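Local coordinates for manganese-binding protein (Chlamydia trachomatis, PDB 6NSI) that captures iron, manganese and nickel ions, with a preference for ferrous iron, and delivers them to an ABC-transporter permease for import into the cytoplasm, at residues G81-N86 against V114-A119. Sequence-based numbering, arbitrary orientation.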
ATOM      1  N   GLY A  81      -0.241  -5.037  11.002  1.00 38.58           N
ATOM      2  CA  GLY A  81       0.211  -3.706  11.389  1.00 31.94           C
ATOM      3  C   GLY A  81       0.413  -3.555  12.886  1.00 42.69           C
ATOM      4  O   GLY A  81       1.333  -2.860  13.333  1.00 42.23           O
ATOM      5  N   GLN A  82      -0.442  -4.197  13.684  1.00 37.10           N
ATOM      6  CA  GLN A  82      -0.274  -4.127  15.130  1.00 42.57           C
ATOM      7  C   GLN A  82       0.955  -4.910  15.576  1.00 45.21           C
ATOM      8  O   GLN A  82       1.711  -4.450  16.441  1.00 49.46           O
ATOM      9  CB  GLN A  82      -1.522  -4.650  15.834  1.00 40.49           C
ATOM     10  CG  GLN A  82      -1.494  -4.428  17.335  1.00 48.34           C
ATOM     11  CD  GLN A  82      -1.333  -2.962  17.693  1.00 53.04           C
ATOM     12  OE1 GLN A  82      -2.035  -2.101  17.155  1.00 53.57           O
ATOM     13  NE2 GLN A  82      -0.397  -2.668  18.599  1.00 55.27           N
ATOM     14  N   ARG A  83       1.175  -6.089  14.994  1.00 41.66           N
ATOM     15  CA  ARG A  83       2.368  -6.860  15.325  1.00 46.91           C
ATOM     16  C   ARG A  83       3.635  -6.104  14.939  1.00 51.94           C
ATOM     17  O   ARG A  83       4.618  -6.097  15.689  1.00 50.08           O
ATOM     18  CB  ARG A  83       2.310  -8.223  14.643  1.00 41.20           C
ATOM     19  CG  ARG A  83       1.127  -9.065  15.103  1.00 35.55           C
ATOM     20  CD  ARG A  83       1.301 -10.526  14.745  1.00 39.41           C
ATOM     21  NE  ARG A  83       0.151 -11.324  15.183  1.00 49.40           N
ATOM     22  CZ  ARG A  83       0.166 -12.650  15.340  1.00 53.49           C
ATOM     23  NH1 ARG A  83       1.271 -13.342  15.098  1.00 51.84           N
ATOM     24  NH2 ARG A  83      -0.928 -13.286  15.739  1.00 53.60           N
ATOM     25  N   LEU A  84       3.622  -5.435  13.782  1.00 40.99           N
ATOM     26  CA  LEU A  84       4.763  -4.614  13.399  1.00 46.83           C
ATOM     27  C   LEU A  84       4.937  -3.436  14.352  1.00 49.12           C
ATOM     28  O   LEU A  84       6.066  -3.067  14.700  1.00 48.32           O
ATOM     29  CB  LEU A  84       4.589  -4.135  11.960  1.00 35.97           C
ATOM     30  CG  LEU A  84       4.798  -5.207  10.899  1.00 41.14           C
ATOM     31  CD1 LEU A  84       4.587  -4.603   9.520  1.00 38.81           C
ATOM     32  CD2 LEU A  84       6.193  -5.791  11.032  1.00 42.22           C
ATOM     33  N   LEU A  85       3.830  -2.843  14.800  1.00 44.63           N
ATOM     34  CA  LEU A  85       3.923  -1.753  15.763  1.00 50.40           C
ATOM     35  C   LEU A  85       4.406  -2.252  17.120  1.00 56.62           C
ATOM     36  O   LEU A  85       5.109  -1.522  17.830  1.00 63.86           O
ATOM     37  CB  LEU A  85       2.572  -1.043  15.895  1.00 44.38           C
ATOM     38  CG  LEU A  85       2.282   0.074  14.882  1.00 47.99           C
ATOM     39  CD1 LEU A  85       1.003   0.824  15.243  1.00 42.39           C
ATOM     40  CD2 LEU A  85       3.461   1.044  14.761  1.00 39.95           C
ATOM     41  N   ASN A  86       4.066  -3.495  17.479  1.00 51.18           N
ATOM     42  CA  ASN A  86       4.489  -4.088  18.744  1.00 57.72           C
ATOM     43  C   ASN A  86       6.009  -4.196  18.859  1.00 65.23           C
ATOM     44  O   ASN A  86       6.517  -4.510  19.943  1.00 69.25           O
ATOM     45  CB  ASN A  86       3.861  -5.487  18.909  1.00 55.53           C
ATOM     46  CG  ASN A  86       2.394  -5.446  19.369  1.00 57.73           C
ATOM     47  OD1 ASN A  86       1.767  -4.384  19.440  1.00 49.84           O
ATOM     48  ND2 ASN A  86       1.847  -6.623  19.682  1.00 48.07           N
ATOM     49  N   VAL A 114       5.782  -9.387   5.969  1.00 34.03           N
ATOM     50  CA  VAL A 114       5.875 -10.768   5.514  1.00 34.38           C
ATOM     51  C   VAL A 114       6.579 -11.635   6.552  1.00 42.71           C
ATOM     52  O   VAL A 114       6.225 -12.811   6.732  1.00 40.32           O
ATOM     53  CB  VAL A 114       6.562 -10.811   4.139  1.00 36.24           C
ATOM     54  CG1 VAL A 114       6.914 -12.230   3.756  1.00 36.07           C
ATOM     55  CG2 VAL A 114       5.638 -10.184   3.090  1.00 33.73           C
ATOM     56  N   LYS A 115       7.513 -11.048   7.297  1.00 34.07           N
ATOM     57  CA  LYS A 115       8.204 -11.800   8.370  1.00 41.65           C
ATOM     58  C   LYS A 115       7.164 -12.243   9.393  1.00 42.06           C
ATOM     59  O   LYS A 115       7.257 -13.358   9.854  1.00 43.07           O
ATOM     60  CB  LYS A 115       9.306 -10.970   9.027  1.00 41.18           C
ATOM     61  CG  LYS A 115      10.557 -11.760   9.373  1.00 57.11           C
ATOM     62  CD  LYS A 115      11.684 -10.913   9.885  1.00 57.84           C
ATOM     63  CE  LYS A 115      11.956  -9.734   8.982  1.00 61.17           C
ATOM     64  NZ  LYS A 115      12.545 -10.149   7.690  1.00 55.87           N
ATOM     65  N   GLU A 116       6.213 -11.373   9.718  1.00 37.68           N
ATOM     66  CA  GLU A 116       5.164 -11.728  10.668  1.00 36.55           C
ATOM     67  C   GLU A 116       4.214 -12.764  10.080  1.00 37.97           C
ATOM     68  O   GLU A 116       3.761 -13.666  10.790  1.00 43.49           O
ATOM     69  CB  GLU A 116       4.391 -10.480  11.091  1.00 43.64           C
ATOM     70  CG  GLU A 116       5.255  -9.417  11.738  1.00 44.79           C
ATOM     71  CD  GLU A 116       5.906  -9.905  13.013  1.00 50.01           C
ATOM     72  OE1 GLU A 116       5.228 -10.580  13.817  1.00 50.24           O
ATOM     73  OE2 GLU A 116       7.104  -9.616  13.203  1.00 55.29           O
ATOM     74  N   MET A 117       3.889 -12.642   8.789  1.00 39.03           N
ATOM     75  CA  MET A 117       3.093 -13.668   8.121  1.00 37.80           C
ATOM     76  C   MET A 117       3.729 -15.045   8.279  1.00 45.60           C
ATOM     77  O   MET A 117       3.075 -15.994   8.722  1.00 44.22           O
ATOM     78  CB  MET A 117       2.935 -13.343   6.640  1.00 33.97           C
ATOM     79  CG  MET A 117       2.259 -12.003   6.316  1.00 36.96           C
ATOM     80  SD  MET A 117       2.140 -11.861   4.523  1.00 30.59           S
ATOM     81  CE  MET A 117       2.145 -10.071   4.287  1.00 31.62           C
ATOM     82  N   ALA A 118       5.003 -15.172   7.900  1.00 38.48           N
ATOM     83  CA  ALA A 118       5.702 -16.452   8.018  1.00 41.55           C
ATOM     84  C   ALA A 118       5.663 -16.978   9.445  1.00 46.19           C
ATOM     85  O   ALA A 118       5.321 -18.145   9.683  1.00 48.47           O
ATOM     86  CB  ALA A 118       7.147 -16.301   7.552  1.00 36.92           C
ATOM     87  N   ALA A 119       6.029 -16.135  10.414  1.00 45.93           N
ATOM     88  CA  ALA A 119       6.034 -16.579  11.802  1.00 44.88           C
ATOM     89  C   ALA A 119       4.651 -17.061  12.210  1.00 50.18           C
ATOM     90  O   ALA A 119       4.492 -18.175  12.723  1.00 53.91           O
ATOM     91  CB  ALA A 119       6.510 -15.450  12.715  1.00 45.95           C
TER
HETATM   92  O   HOH W   1       3.494 -12.725  13.936  1.00 46.21           O
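Arg83 and Glu116 face each other across the gap between helix 80-85 and helix 107-124, yet their charged ends do not touch: Arg83 NH1 and Glu116 OE1 stay 5.0 Å apart, with the guanidinium and carboxylate planes turned 62° from one another. A water bridges them. It lies in the guanidinium plane at its edge and accepts from Arg83 NH1 at 2.6 Å. On the other side it donates to Glu116 OE1 at 2.8 Å. The water also donates, in a longer bond of 3.3 Å, to the backbone Glu116 O, which completes its grip on the second helix.

The side chains reach this water by different routes. Arg83 runs extended from CG to NE, whereas Glu116 folds at chi2 (-62°), which brings its carboxylate against the aliphatic root of the arginine, the two chains crossing at a slant, with OE1 3.8 Å from Arg83 CB. The other oxygen, Glu116 OE2, forms a salt bridge with Lys87, the residue just after 81-86, so the carboxylate is shared between a direct and a water-mediated cationic partner; the two positive groups would be expected to favour its ionised form.

Next to the polar bridge, Leu84 slants across the bend of the glutamate and sets CD2 3.8 Å from Glu116 CG. The same leucine also packs on Ala112 and Ala113, one turn back along helix 107-124, and on Phe90. Here the short helix that follows the edge strand 77-79 of the parallel sheet docks on a long helix, a partly buried helix-helix contact within the solute-binding protein fold of metal-uptake ABC transporters.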